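Local structure of choline dehydrogenase and related flavoproteins (Aspergillus oryzae, 3Q9T) at residues I49-A55 / I203-R208; A237-C241 / G534-L538; P359-L365 / E462-F466; L365-Y371 / L455-R461. The protein oxidises formate as a flavin-dependent oxidase of the glucose-methanol-choline family, carrying 8-formyl-FAD at its catalytic site. All coordinates share one frame; numbering follows the deposited sequence.

Contact 1. Residues I49-A55 / I203-R208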
loop_
_atom_site.group_PDB
_atom_site.type_symbol
_atom_site.label_atom_id
_atom_site.label_comp_id
_atom_site.label_asym_id
_atom_site.label_seq_id
_atom_site.Cartn_x
_atom_site.Cartn_y
_atom_site.Cartn_z
ATOM N N ILE A 49 -17.174 -3.406 23.617
ATOM C CA ILE A 49 -16.020 -2.944 24.386
ATOM C C ILE A 49 -15.774 -3.813 25.612
ATOM O O ILE A 49 -14.627 -4.205 25.888
ATOM C CB ILE A 49 -16.146 -1.457 24.800
ATOM C CG1 ILE A 49 -15.869 -0.557 23.591
ATOM C CG2 ILE A 49 -15.170 -1.120 25.927
ATOM C CD1 ILE A 49 -16.172 0.926 23.823
ATOM N N THR A 50 -16.846 -4.143 26.339
ATOM C CA THR A 50 -16.677 -4.825 27.628
ATOM C C THR A 50 -16.428 -6.325 27.487
ATOM O O THR A 50 -15.893 -6.969 28.401
ATOM C CB THR A 50 -17.843 -4.563 28.590
ATOM O OG1 THR A 50 -19.076 -5.014 28.005
ATOM C CG2 THR A 50 -17.940 -3.068 28.900
ATOM N N THR A 51 -16.807 -6.861 26.332
ATOM C CA THR A 51 -16.709 -8.296 26.039
ATOM C C THR A 51 -15.395 -8.676 25.364
ATOM O O THR A 51 -15.187 -8.346 24.198
ATOM C CB THR A 51 -17.811 -8.696 25.074
ATOM O OG1 THR A 51 -19.077 -8.295 25.615
ATOM C CG2 THR A 51 -17.774 -10.197 24.817
ATOM N N PRO A 52 -14.510 -9.384 26.082
ATOM C CA PRO A 52 -13.159 -9.584 25.533
ATOM C C PRO A 52 -13.109 -10.286 24.181
ATOM O O PRO A 52 -12.185 -10.005 23.416
ATOM C CB PRO A 52 -12.455 -10.422 26.604
ATOM C CG PRO A 52 -13.167 -10.048 27.874
ATOM C CD PRO A 52 -14.615 -9.842 27.474
ATOM N N SER A 53 -14.058 -11.163 23.872
ATOM C CA SER A 53 -13.956 -11.913 22.616
ATOM C C SER A 53 -14.340 -11.077 21.399
ATOM O O SER A 53 -14.124 -11.497 20.268
ATOM C CB SER A 53 -14.768 -13.222 22.651
ATOM O OG SER A 53 -16.167 -13.000 22.725
ATOM N N SER A 54 -14.903 -9.898 21.642
ATOM C CA SER A 54 -15.308 -8.988 20.576
ATOM C C SER A 54 -14.193 -8.028 20.149
ATOM O O SER A 54 -14.363 -7.293 19.181
ATOM C CB SER A 54 -16.508 -8.145 21.018
ATOM O OG SER A 54 -17.703 -8.894 21.043
ATOM N N ALA A 55 -13.073 -8.024 20.871
ATOM C CA ALA A 55 -11.999 -7.037 20.642
ATOM C C ALA A 55 -11.656 -6.804 19.169
ATOM O O ALA A 55 -11.731 -5.669 18.679
ATOM C CB ALA A 55 -10.748 -7.409 21.424
ATOM N N ILE A 203 -8.300 -8.626 31.846
ATOM C CA ILE A 203 -9.621 -9.254 31.854
ATOM C C ILE A 203 -9.863 -9.865 33.240
ATOM O O ILE A 203 -8.944 -10.416 33.853
ATOM C CB ILE A 203 -9.716 -10.358 30.784
ATOM C CG1 ILE A 203 -9.479 -9.757 29.380
ATOM C CG2 ILE A 203 -11.064 -11.059 30.867
ATOM C CD1 ILE A 203 -9.287 -10.772 28.273
ATOM N N TYR A 204 -11.084 -9.742 33.746
ATOM C CA TYR A 204 -11.447 -10.380 35.006
ATOM C C TYR A 204 -12.933 -10.661 35.024
ATOM O O TYR A 204 -13.745 -9.796 34.674
ATOM C CB TYR A 204 -11.039 -9.532 36.211
ATOM C CG TYR A 204 -11.265 -10.206 37.550
ATOM C CD1 TYR A 204 -10.720 -11.457 37.819
ATOM C CD2 TYR A 204 -12.005 -9.585 38.553
ATOM C CE1 TYR A 204 -10.921 -12.083 39.037
ATOM C CE2 TYR A 204 -12.212 -10.202 39.781
ATOM C CZ TYR A 204 -11.663 -11.448 40.014
ATOM O OH TYR A 204 -11.849 -12.065 41.224
ATOM N N ARG A 205 -13.281 -11.879 35.425
ATOM C CA ARG A 205 -14.651 -12.352 35.311
ATOM C C ARG A 205 -15.207 -11.976 33.953
ATOM O O ARG A 205 -16.298 -11.405 33.866
ATOM C CB ARG A 205 -15.511 -11.752 36.420
ATOM C CG ARG A 205 -15.241 -12.349 37.800
ATOM C CD ARG A 205 -15.980 -11.560 38.863
ATOM N NE ARG A 205 -16.754 -12.408 39.767
ATOM C CZ ARG A 205 -18.033 -12.734 39.591
ATOM N NH1 ARG A 205 -18.705 -12.293 38.531
ATOM N NH2 ARG A 205 -18.645 -13.510 40.479
ATOM N N GLY A 206 -14.443 -12.272 32.900
ATOM C CA GLY A 206 -14.900 -12.094 31.523
ATOM C C GLY A 206 -15.330 -10.681 31.142
ATOM O O GLY A 206 -16.104 -10.474 30.213
ATOM N N GLN A 207 -14.834 -9.697 31.869
ATOM C CA GLN A 207 -15.084 -8.312 31.513
ATOM C C GLN A 207 -13.756 -7.632 31.232
ATOM O O GLN A 207 -12.773 -7.900 31.914
ATOM C CB GLN A 207 -15.824 -7.586 32.649
ATOM C CG GLN A 207 -17.276 -8.030 32.848
ATOM C CD GLN A 207 -18.276 -6.955 32.460
ATOM O OE1 GLN A 207 -19.316 -7.242 31.858
ATOM N NE2 GLN A 207 -17.965 -5.704 32.803
ATOM N N ARG A 208 -13.728 -6.748 30.237
ATOM C CA ARG A 208 -12.533 -5.964 29.960
ATOM C C ARG A 208 -12.219 -4.968 31.076
ATOM O O ARG A 208 -13.110 -4.327 31.606
ATOM C CB ARG A 208 -12.681 -5.185 28.652
ATOM C CG ARG A 208 -11.480 -4.273 28.359
ATOM C CD ARG A 208 -11.770 -3.290 27.215
ATOM N NE ARG A 208 -11.857 -3.949 25.910
ATOM C CZ ARG A 208 -10.799 -4.282 25.166
ATOM N NH1 ARG A 208 -9.561 -4.020 25.594
ATOM N NH2 ARG A 208 -10.980 -4.852 23.981
HETATM O O HOH W 1 -19.643 -7.583 28.946
HETATM O O HOH W 2 -13.542 -6.040 23.440
#
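The guanidinium of Arg208 meets the 49-55 segment along its edge: the carbonyl of Ile49 and the methyl of Ala55 both lie close to its plane. Arg208 NE donates to Ile49 O at 2.8 Å, and the acceptor sits only 3° out of the guanidinium plane, with the donor in turn lying in the plane of the carbonyl. The side chain leaves with CG anti to its own nitrogen (chi1 176°) and then bends at chi3 (-70°), which brings NE to the carbonyl of Ile49. NH2 passes 3.6 Å from Ala55 CB and gives a proton to a water that bonds in turn to Thr51 O.

One residue along, the backbone joins in, Arg208 N reaching Thr50 O at 2.8 Å. Gln207, beside it, shares a second water with Thr50 OG1, while its OE1 is also held by Arg344. On the flank, the Pro52 ring packs against Ile203, CB to CD1 3.6 Å, two apolar groups suited to a buried place. Gly206, with positive phi, lets the type I' turn of the hairpin 203-208 close tightly.

Arginine suits this site because its N-H groups, with its backbone N, can meet the carbonyls of Ile49 and Thr50 at the last turn of the helix. NH1 also bonds to Asn97 O, and Asn97 is an FAD-binding residue, so the same cation links the helix end to the wall of the flavin site.

Contact 2. Residues A237-C241 / G534-L538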
loop_
_atom_site.group_PDB
_atom_site.type_symbol
_atom_site.label_atom_id
_atom_site.label_comp_id
_atom_site.label_asym_id
_atom_site.label_seq_id
_atom_site.Cartn_x
_atom_site.Cartn_y
_atom_site.Cartn_z
ATOM N N ALA A 237 4.507 34.999 26.211
ATOM C CA ALA A 237 5.312 35.821 27.106
ATOM C C ALA A 237 5.742 34.996 28.320
ATOM O O ALA A 237 6.921 35.000 28.708
ATOM C CB ALA A 237 4.550 37.074 27.531
ATOM N N ASP A 238 4.774 34.282 28.894
ATOM C CA ASP A 238 4.984 33.450 30.074
ATOM C C ASP A 238 5.578 32.077 29.716
ATOM O O ASP A 238 5.878 31.285 30.611
ATOM C CB ASP A 238 3.649 33.206 30.790
ATOM C CG ASP A 238 2.971 34.491 31.259
ATOM O OD1 ASP A 238 3.666 35.396 31.774
ATOM O OD2 ASP A 238 1.727 34.578 31.128
ATOM N N ARG A 239 5.722 31.797 28.417
ATOM C CA ARG A 239 6.090 30.458 27.962
ATOM C C ARG A 239 5.300 29.432 28.743
ATOM O O ARG A 239 5.866 28.478 29.266
ATOM C CB ARG A 239 7.575 30.200 28.180
ATOM C CG ARG A 239 8.483 31.078 27.352
ATOM C CD ARG A 239 9.853 31.169 27.980
ATOM N NE ARG A 239 10.554 32.373 27.542
ATOM C CZ ARG A 239 11.253 32.466 26.414
ATOM N NH1 ARG A 239 11.352 31.425 25.604
ATOM N NH2 ARG A 239 11.856 33.607 26.098
ATOM N N THR A 240 3.992 29.637 28.843
ATOM C CA THR A 240 3.168 28.807 29.714
ATOM C C THR A 240 1.948 28.229 28.998
ATOM O O THR A 240 1.315 28.897 28.174
ATOM C CB THR A 240 2.728 29.606 30.965
ATOM O OG1 THR A 240 3.882 29.891 31.771
ATOM C CG2 THR A 240 1.731 28.826 31.793
ATOM N N CYS A 241 1.633 26.975 29.301
ATOM C CA CYS A 241 0.404 26.383 28.812
ATOM C C CYS A 241 -0.754 26.671 29.757
ATOM O O CYS A 241 -0.699 26.343 30.937
ATOM C CB CYS A 241 0.547 24.885 28.604
ATOM S SG CYS A 241 -0.965 24.184 27.961
ATOM N N GLY A 534 10.823 23.670 27.312
ATOM C CA GLY A 534 10.499 24.981 26.795
ATOM C C GLY A 534 9.175 25.545 27.268
ATOM O O GLY A 534 8.897 26.722 27.063
ATOM N N ILE A 535 8.353 24.715 27.900
ATOM C CA ILE A 535 7.011 25.148 28.287
ATOM C C ILE A 535 6.714 24.831 29.751
ATOM O O ILE A 535 7.033 23.757 30.229
ATOM C CB ILE A 535 5.943 24.498 27.395
ATOM C CG1 ILE A 535 6.181 24.845 25.921
ATOM C CG2 ILE A 535 4.544 24.974 27.784
ATOM C CD1 ILE A 535 5.779 26.260 25.541
ATOM N N LYS A 536 6.112 25.772 30.468
ATOM C CA LYS A 536 5.706 25.508 31.845
ATOM C C LYS A 536 4.249 25.063 31.901
ATOM O O LYS A 536 3.452 25.413 31.032
ATOM C CB LYS A 536 5.883 26.757 32.704
ATOM C CG LYS A 536 7.263 27.395 32.657
ATOM C CD LYS A 536 7.204 28.740 33.389
ATOM C CE LYS A 536 8.426 29.608 33.132
ATOM N NZ LYS A 536 8.232 30.982 33.697
ATOM N N LYS A 537 3.912 24.299 32.932
ATOM C CA LYS A 537 2.544 23.839 33.179
ATOM C C LYS A 537 2.002 22.871 32.114
ATOM O O LYS A 537 0.788 22.746 31.946
ATOM C CB LYS A 537 1.592 25.033 33.339
ATOM C CG LYS A 537 1.905 25.949 34.523
ATOM C CD LYS A 537 0.748 26.932 34.751
ATOM C CE LYS A 537 0.809 27.628 36.104
ATOM N NZ LYS A 537 1.814 28.729 36.136
ATOM N N LEU A 538 2.900 22.200 31.395
ATOM C CA LEU A 538 2.507 21.265 30.344
ATOM C C LEU A 538 3.313 19.982 30.443
ATOM O O LEU A 538 4.536 20.005 30.360
ATOM C CB LEU A 538 2.736 21.865 28.943
ATOM C CG LEU A 538 2.347 20.946 27.771
ATOM C CD1 LEU A 538 0.907 20.454 27.934
ATOM C CD2 LEU A 538 2.540 21.611 26.405
HETATM O O HOH W 3 10.413 28.770 25.610
#
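A single parallel beta bridge pairs Thr240, at the start of strand 240-248, with Lys536 in the loop that leads into strand 538-540. It joins the start of strand 240-248, an inner strand of the mixed sheet, to the approach of strand 538-540, an outermost strand of the parallel, Rossmann-type sheet. Two nearly straight backbone bonds make the bridge: Lys536 N to Arg239 O, 3.0 Å at 172°, and Cys241 N to Lys536 O, 3.0 Å at 178°. Arg239 and Thr240 also form a G1 beta bulge opposite Asn235, in the turn before the strand.

On the buried side Cys241 CB lies 3.7 Å from Leu538 CB and 4.1 Å from Ile535 CG2; a small, apolar cysteine fits between these branched side chains, with Leu232 and Val262 close by. Both lysines are exposed and pack through their aliphatic stems. Thr240 has its methyl anti to the backbone N (chi1 -67°), and CG2 thereby meets Lys537 CD at 3.6 Å. Its hydroxyl donates to Asp238 O. At the outer end, a water accepts from Arg239 NH1 at 2.8 Å and donates to Gly534 O.

Contact 3. Residues P359-L365 / E462-F466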
loop_
_atom_site.group_PDB
_atom_site.type_symbol
_atom_site.label_atom_id
_atom_site.label_comp_id
_atom_site.label_asym_id
_atom_site.label_seq_id
_atom_site.Cartn_x
_atom_site.Cartn_y
_atom_site.Cartn_z
ATOM N N PRO A 359 11.232 -16.130 23.173
ATOM C CA PRO A 359 12.475 -16.849 22.901
ATOM C C PRO A 359 13.570 -15.942 22.375
ATOM O O PRO A 359 13.304 -14.828 21.934
ATOM C CB PRO A 359 12.062 -17.793 21.782
ATOM C CG PRO A 359 11.084 -16.969 20.992
ATOM C CD PRO A 359 10.297 -16.201 22.035
ATOM N N ARG A 360 14.801 -16.423 22.456
ATOM C CA ARG A 360 15.881 -15.907 21.634
ATOM C C ARG A 360 16.055 -16.923 20.510
ATOM O O ARG A 360 15.606 -18.068 20.619
ATOM C CB ARG A 360 17.180 -15.742 22.435
ATOM C CG ARG A 360 17.119 -14.608 23.471
ATOM C CD ARG A 360 18.468 -14.384 24.156
ATOM N NE ARG A 360 19.515 -14.044 23.198
ATOM C CZ ARG A 360 19.928 -12.808 22.955
ATOM N NH1 ARG A 360 19.389 -11.788 23.616
ATOM N NH2 ARG A 360 20.879 -12.586 22.060
ATOM N N ILE A 361 16.681 -16.506 19.418
ATOM C CA ILE A 361 16.839 -17.385 18.272
ATOM C C ILE A 361 18.257 -17.270 17.755
ATOM O O ILE A 361 18.507 -17.285 16.548
ATOM C CB ILE A 361 15.823 -17.049 17.170
ATOM C CG1 ILE A 361 16.040 -15.626 16.659
ATOM C CG2 ILE A 361 14.384 -17.212 17.687
ATOM C CD1 ILE A 361 15.524 -15.442 15.245
ATOM N N ASP A 362 19.192 -17.142 18.690
ATOM C CA ASP A 362 20.603 -17.041 18.336
ATOM C C ASP A 362 21.043 -18.108 17.324
ATOM O O ASP A 362 21.763 -17.821 16.364
ATOM C CB ASP A 362 21.475 -17.077 19.596
ATOM C CG ASP A 362 21.191 -15.902 20.518
ATOM O OD1 ASP A 362 21.879 -14.859 20.394
ATOM O OD2 ASP A 362 20.254 -16.009 21.340
ATOM N N LYS A 363 20.587 -19.330 17.505
ATOM C CA LYS A 363 21.139 -20.385 16.673
ATOM C C LYS A 363 20.549 -20.313 15.262
ATOM O O LYS A 363 21.157 -20.785 14.314
ATOM C CB LYS A 363 20.925 -21.748 17.305
ATOM C CG LYS A 363 19.516 -22.303 17.093
ATOM C CD LYS A 363 19.278 -23.532 17.950
ATOM C CE LYS A 363 18.035 -24.294 17.519
ATOM N NZ LYS A 363 17.806 -25.449 18.424
ATOM N N TYR A 364 19.379 -19.697 15.117
ATOM C CA TYR A 364 18.853 -19.471 13.773
ATOM C C TYR A 364 19.592 -18.312 13.130
ATOM O O TYR A 364 19.946 -18.360 11.950
ATOM C CB TYR A 364 17.367 -19.161 13.802
ATOM C CG TYR A 364 16.506 -20.322 14.198
ATOM C CD1 TYR A 364 16.422 -20.731 15.527
ATOM C CD2 TYR A 364 15.763 -21.010 13.246
ATOM C CE1 TYR A 364 15.624 -21.797 15.891
ATOM C CE2 TYR A 364 14.960 -22.074 13.601
ATOM C CZ TYR A 364 14.887 -22.457 14.919
ATOM O OH TYR A 364 14.096 -23.525 15.252
ATOM N N LEU A 365 19.810 -17.262 13.912
ATOM C CA LEU A 365 20.480 -16.073 13.411
ATOM C C LEU A 365 21.877 -16.465 12.920
ATOM O O LEU A 365 22.301 -16.051 11.837
ATOM C CB LEU A 365 20.560 -14.999 14.503
ATOM C CG LEU A 365 19.605 -13.789 14.588
ATOM C CD1 LEU A 365 18.455 -13.781 13.614
ATOM C CD2 LEU A 365 19.096 -13.609 16.010
ATOM N N GLU A 462 13.709 -15.623 10.436
ATOM C CA GLU A 462 14.146 -16.688 11.339
ATOM C C GLU A 462 13.198 -16.956 12.506
ATOM O O GLU A 462 13.196 -18.055 13.052
ATOM C CB GLU A 462 15.570 -16.426 11.833
ATOM C CG GLU A 462 16.596 -16.465 10.694
ATOM C CD GLU A 462 16.480 -17.742 9.879
ATOM O OE1 GLU A 462 16.319 -18.813 10.499
ATOM O OE2 GLU A 462 16.516 -17.674 8.634
ATOM N N GLY A 463 12.390 -15.963 12.888
ATOM C CA GLY A 463 11.424 -16.164 13.957
ATOM C C GLY A 463 10.182 -16.889 13.462
ATOM O O GLY A 463 9.511 -17.591 14.213
ATOM N N ILE A 464 9.851 -16.678 12.192
ATOM C CA ILE A 464 8.875 -17.503 11.514
ATOM C C ILE A 464 9.421 -18.946 11.439
ATOM O O ILE A 464 8.706 -19.891 11.746
ATOM C CB ILE A 464 8.581 -16.953 10.097
ATOM C CG1 ILE A 464 8.024 -15.524 10.183
ATOM C CG2 ILE A 464 7.590 -17.847 9.351
ATOM C CD1 ILE A 464 7.858 -14.846 8.802
ATOM N N ARG A 465 10.688 -19.125 11.067
ATOM C CA ARG A 465 11.233 -20.484 10.970
ATOM C C ARG A 465 11.180 -21.180 12.342
ATOM O O ARG A 465 10.672 -22.296 12.458
ATOM C CB ARG A 465 12.649 -20.498 10.395
ATOM C CG ARG A 465 13.093 -21.897 9.906
ATOM C CD ARG A 465 14.580 -21.913 9.542
ATOM N NE ARG A 465 14.932 -20.747 8.743
ATOM C CZ ARG A 465 14.625 -20.593 7.458
ATOM N NH1 ARG A 465 13.960 -21.548 6.810
ATOM N NH2 ARG A 465 14.975 -19.477 6.822
ATOM N N PHE A 466 11.678 -20.512 13.377
ATOM C CA PHE A 466 11.564 -21.034 14.735
ATOM C C PHE A 466 10.125 -21.455 15.067
ATOM O O PHE A 466 9.916 -22.530 15.622
ATOM C CB PHE A 466 12.060 -20.004 15.747
ATOM C CG PHE A 466 11.729 -20.339 17.174
ATOM C CD1 PHE A 466 12.715 -20.803 18.036
ATOM C CD2 PHE A 466 10.435 -20.168 17.665
ATOM C CE1 PHE A 466 12.418 -21.104 19.358
ATOM C CE2 PHE A 466 10.127 -20.466 18.978
ATOM C CZ PHE A 466 11.118 -20.933 19.833
HETATM O O HOH W 4 18.029 -20.802 10.451
#
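Tyr364, Phe466 and Glu462 bury the most surface here, where the short helix 362-365 lies against helix 454-473. The Tyr364 ring lies across the helix backbone and makes contact on a face and along an edge. Phe466 CB sits over one face in a CH-pi contact, 4.1 Å from the ring centroid and offset toward the rim. The two rings themselves meet obliquely, planes at 63°, with Tyr364 CE1 3.7 Å from Phe466 CD1. At the edge of the tyrosine, near its plane, lie Glu462 OE1 and Arg465 CD, while its hydroxyl bonds to Asp469 one turn further along the long helix.

Phe466 takes CG anti to its backbone N (chi1 168°), a setting that sends the ring outward to the 359-365 segment. There Pro359 CG rests over a face, its neighbour CB lying 3.8 Å from Phe466 CZ, and Ile361 CG2 comes in at a slant, 4.0 Å from CD1. Leu394 of strand 392-397 touches both Pro359 and Phe466. Ile361, at the N-cap position of its helix, also lays CD1 on Glu462 CB, 3.6 Å away, at about a right angle.

Glu462 packs through CB and, at the tyrosine's edge, OE1, while its carboxylate pairs within its own helix. In one of two modelled conformers, Arg465 grips it side-on, NE to OE1 and NH2 to OE2. No direct hydrogen bond joins the segments; besides apolar and aromatic packing, a water donates to Glu462 OE1 at 2.6 Å and weakly to Tyr364 O. Where that salt bridge forms, it probably offsets the cost of burying a carboxylate.

Contact 4. Residues L365-Y371 / L455-R461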
loop_
_atom_site.group_PDB
_atom_site.type_symbol
_atom_site.label_atom_id
_atom_site.label_comp_id
_atom_site.label_asym_id
_atom_site.label_seq_id
_atom_site.Cartn_x
_atom_site.Cartn_y
_atom_site.Cartn_z
ATOM N N LEU A 365 19.810 -17.262 13.912
ATOM C CA LEU A 365 20.480 -16.073 13.411
ATOM C C LEU A 365 21.877 -16.465 12.920
ATOM O O LEU A 365 22.301 -16.051 11.837
ATOM C CB LEU A 365 20.560 -14.999 14.503
ATOM C CG LEU A 365 19.605 -13.789 14.588
ATOM C CD1 LEU A 365 18.455 -13.781 13.614
ATOM C CD2 LEU A 365 19.096 -13.609 16.010
ATOM N N GLU A 366 22.567 -17.291 13.704
ATOM C CA GLU A 366 23.960 -17.660 13.432
ATOM C C GLU A 366 24.132 -18.354 12.094
ATOM O O GLU A 366 25.229 -18.381 11.539
ATOM C CB GLU A 366 24.528 -18.564 14.536
ATOM C CG GLU A 366 24.576 -17.938 15.921
ATOM C CD GLU A 366 25.669 -16.900 16.074
ATOM O OE1 GLU A 366 26.157 -16.705 17.207
ATOM O OE2 GLU A 366 26.040 -16.274 15.064
ATOM N N LYS A 367 23.049 -18.917 11.574
ATOM C CA LYS A 367 23.103 -19.613 10.299
ATOM C C LYS A 367 23.076 -18.658 9.110
ATOM O O LYS A 367 23.239 -19.082 7.972
ATOM C CB LYS A 367 21.950 -20.617 10.182
ATOM C CG LYS A 367 22.036 -21.787 11.157
ATOM C CD LYS A 367 20.943 -22.803 10.878
ATOM C CE LYS A 367 20.799 -23.793 12.023
ATOM N NZ LYS A 367 19.588 -24.650 11.848
ATOM N N ASP A 368 22.859 -17.371 9.356
ATOM C CA ASP A 368 22.793 -16.428 8.247
ATOM C C ASP A 368 24.113 -15.670 8.134
ATOM O O ASP A 368 24.525 -14.991 9.078
ATOM C CB ASP A 368 21.620 -15.464 8.436
ATOM C CG ASP A 368 21.508 -14.450 7.312
ATOM O OD1 ASP A 368 20.714 -14.699 6.374
ATOM O OD2 ASP A 368 22.210 -13.407 7.375
ATOM N N ALA A 369 24.773 -15.790 6.986
ATOM C CA ALA A 369 26.074 -15.136 6.777
ATOM C C ALA A 369 26.021 -13.637 7.085
ATOM O O ALA A 369 26.906 -13.097 7.742
ATOM C CB ALA A 369 26.573 -15.362 5.352
ATOM N N GLU A 370 24.981 -12.968 6.601
ATOM C CA GLU A 370 24.814 -11.547 6.887
ATOM C C GLU A 370 24.686 -11.211 8.397
ATOM O O GLU A 370 25.347 -10.295 8.880
ATOM C CB GLU A 370 23.669 -10.950 6.067
ATOM C CG GLU A 370 23.567 -9.440 6.229
ATOM C CD GLU A 370 22.443 -8.818 5.417
ATOM O OE1 GLU A 370 21.903 -7.778 5.868
ATOM O OE2 GLU A 370 22.104 -9.359 4.337
ATOM N N TYR A 371 23.857 -11.939 9.144
ATOM C CA TYR A 371 23.798 -11.702 10.591
ATOM C C TYR A 371 25.159 -11.898 11.237
ATOM O O TYR A 371 25.569 -11.101 12.081
ATOM C CB TYR A 371 22.767 -12.589 11.310
ATOM C CG TYR A 371 22.835 -12.430 12.816
ATOM C CD1 TYR A 371 23.680 -13.224 13.587
ATOM C CD2 TYR A 371 22.088 -11.458 13.465
ATOM C CE1 TYR A 371 23.754 -13.084 14.960
ATOM C CE2 TYR A 371 22.162 -11.299 14.841
ATOM C CZ TYR A 371 22.998 -12.113 15.579
ATOM O OH TYR A 371 23.069 -11.950 16.935
ATOM N N LEU A 455 18.731 -6.508 8.452
ATOM C CA LEU A 455 18.873 -7.451 9.575
ATOM C C LEU A 455 17.526 -7.790 10.208
ATOM O O LEU A 455 17.309 -8.924 10.607
ATOM C CB LEU A 455 19.796 -6.900 10.659
ATOM C CG LEU A 455 21.218 -7.406 10.879
ATOM C CD1 LEU A 455 21.417 -7.767 12.369
ATOM C CD2 LEU A 455 21.617 -8.566 9.956
ATOM N N ASP A 456 16.629 -6.804 10.295
ATOM C CA ASP A 456 15.283 -7.016 10.846
ATOM C C ASP A 456 14.510 -8.022 10.014
ATOM O O ASP A 456 13.733 -8.812 10.545
ATOM C CB ASP A 456 14.485 -5.702 10.921
ATOM C CG ASP A 456 14.730 -4.922 12.213
ATOM O OD1 ASP A 456 15.507 -5.393 13.071
ATOM O OD2 ASP A 456 14.131 -3.825 12.375
ATOM N N ILE A 457 14.684 -7.968 8.694
ATOM C CA ILE A 457 14.017 -8.919 7.812
ATOM C C ILE A 457 14.557 -10.323 8.101
ATOM O O ILE A 457 13.808 -11.290 8.194
ATOM C CB ILE A 457 14.244 -8.574 6.306
ATOM C CG1 ILE A 457 13.642 -7.200 5.966
ATOM C CG2 ILE A 457 13.674 -9.663 5.406
ATOM C CD1 ILE A 457 13.831 -6.779 4.498
ATOM N N ILE A 458 15.868 -10.416 8.267
ATOM C CA ILE A 458 16.510 -11.706 8.528
ATOM C C ILE A 458 16.030 -12.297 9.853
ATOM O O ILE A 458 15.751 -13.486 9.935
ATOM C CB ILE A 458 18.051 -11.579 8.504
ATOM C CG1 ILE A 458 18.504 -11.357 7.069
ATOM C CG2 ILE A 458 18.719 -12.800 9.121
ATOM C CD1 ILE A 458 19.787 -10.602 6.941
ATOM N N ALA A 459 15.911 -11.461 10.879
ATOM C CA ALA A 459 15.409 -11.930 12.164
ATOM C C ALA A 459 13.944 -12.363 12.055
ATOM O O ALA A 459 13.559 -13.422 12.567
ATOM C CB ALA A 459 15.573 -10.846 13.240
ATOM N N MET A 460 13.128 -11.553 11.381
ATOM C CA MET A 460 11.709 -11.878 11.252
ATOM C C MET A 460 11.532 -13.186 10.512
ATOM O O MET A 460 10.747 -14.037 10.927
ATOM C CB MET A 460 10.909 -10.766 10.565
ATOM C CG MET A 460 9.435 -11.135 10.396
ATOM S SD MET A 460 8.631 -11.359 11.998
ATOM C CE MET A 460 8.156 -9.641 12.375
ATOM N N ARG A 461 12.270 -13.345 9.417
ATOM C CA ARG A 461 12.320 -14.628 8.704
ATOM C C ARG A 461 12.635 -15.777 9.675
ATOM O O ARG A 461 11.922 -16.783 9.738
ATOM C CB ARG A 461 13.388 -14.575 7.613
ATOM C CG ARG A 461 13.517 -15.839 6.774
ATOM C CD ARG A 461 14.975 -16.240 6.710
ATOM N NE ARG A 461 15.729 -15.334 5.877
ATOM C CZ ARG A 461 17.040 -15.139 5.942
ATOM N NH1 ARG A 461 17.796 -15.790 6.828
ATOM N NH2 ARG A 461 17.595 -14.282 5.095
HETATM O O HOH W 5 19.889 -13.203 4.121
#
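Asp368 and Arg461 form the salt bridge of this contact, and the same aspartate is the N-cap of helix 369-377. OD1 takes Arg461 NH1 at 3.1 Å; the oxygen lies in the guanidinium plane, but the nitrogen approaches from above the carboxylate, whose plane is turned 39° from it. NH2 adds a weak second bond to the same oxygen, and a water donates to OD1 while accepting from NH2, so that it bridges the same two atoms a second time. OD2 faces its own helix and accepts from Tyr371 N at 2.8 Å through its anti lone pair. Asp368 has CG anti to the backbone N (chi1 180°), and from there the two oxygens divide between helix start and cation. Aspartate suits a cap because its short stem puts an acceptor right at an otherwise unpaired amide.

Ile458 packs against both acidic side chains. Its CG2 lies 3.7 Å from Asp368 CG, crossing at about a right angle, and its CD1 lies 3.5 Å from Glu370 CD, so that the glutamate, extended along its length, covers the isoleucine. Farther out, Leu455 reaches Tyr371 with both methyls, CD2 to the backbone CA and CD1 to the ring, while the tyrosine hydroxyl bonds to Asp382. Leu365 CB sits over a face of the Tyr371 ring, and the small Ala459 lets Leu365 CD1 come within 3.8 Å of Ala459 CA.

In the fold
Contacts 3 and 4 are neighbours, their centres 9 Å apart, and hold the same element: helix 454-473 receives helix 362-365 in contact 3 and the start of helix 369-377 in contact 4, with Leu365 common to both. Their chemistry differs, the first being largely aromatic and apolar, the second led by a salt bridge at a helix cap. Contact 1, also buried, lies about 33 Å from contact 3, centre to centre, beside the FAD-binding residues Asn97 and Tyr98, its arginine bonding a helix end and Asn97. Contact 2 is partly exposed, across the chain's centre from contact 3, and relies on backbone pairing, with lysine stems packed on a threonine at an exposed surface.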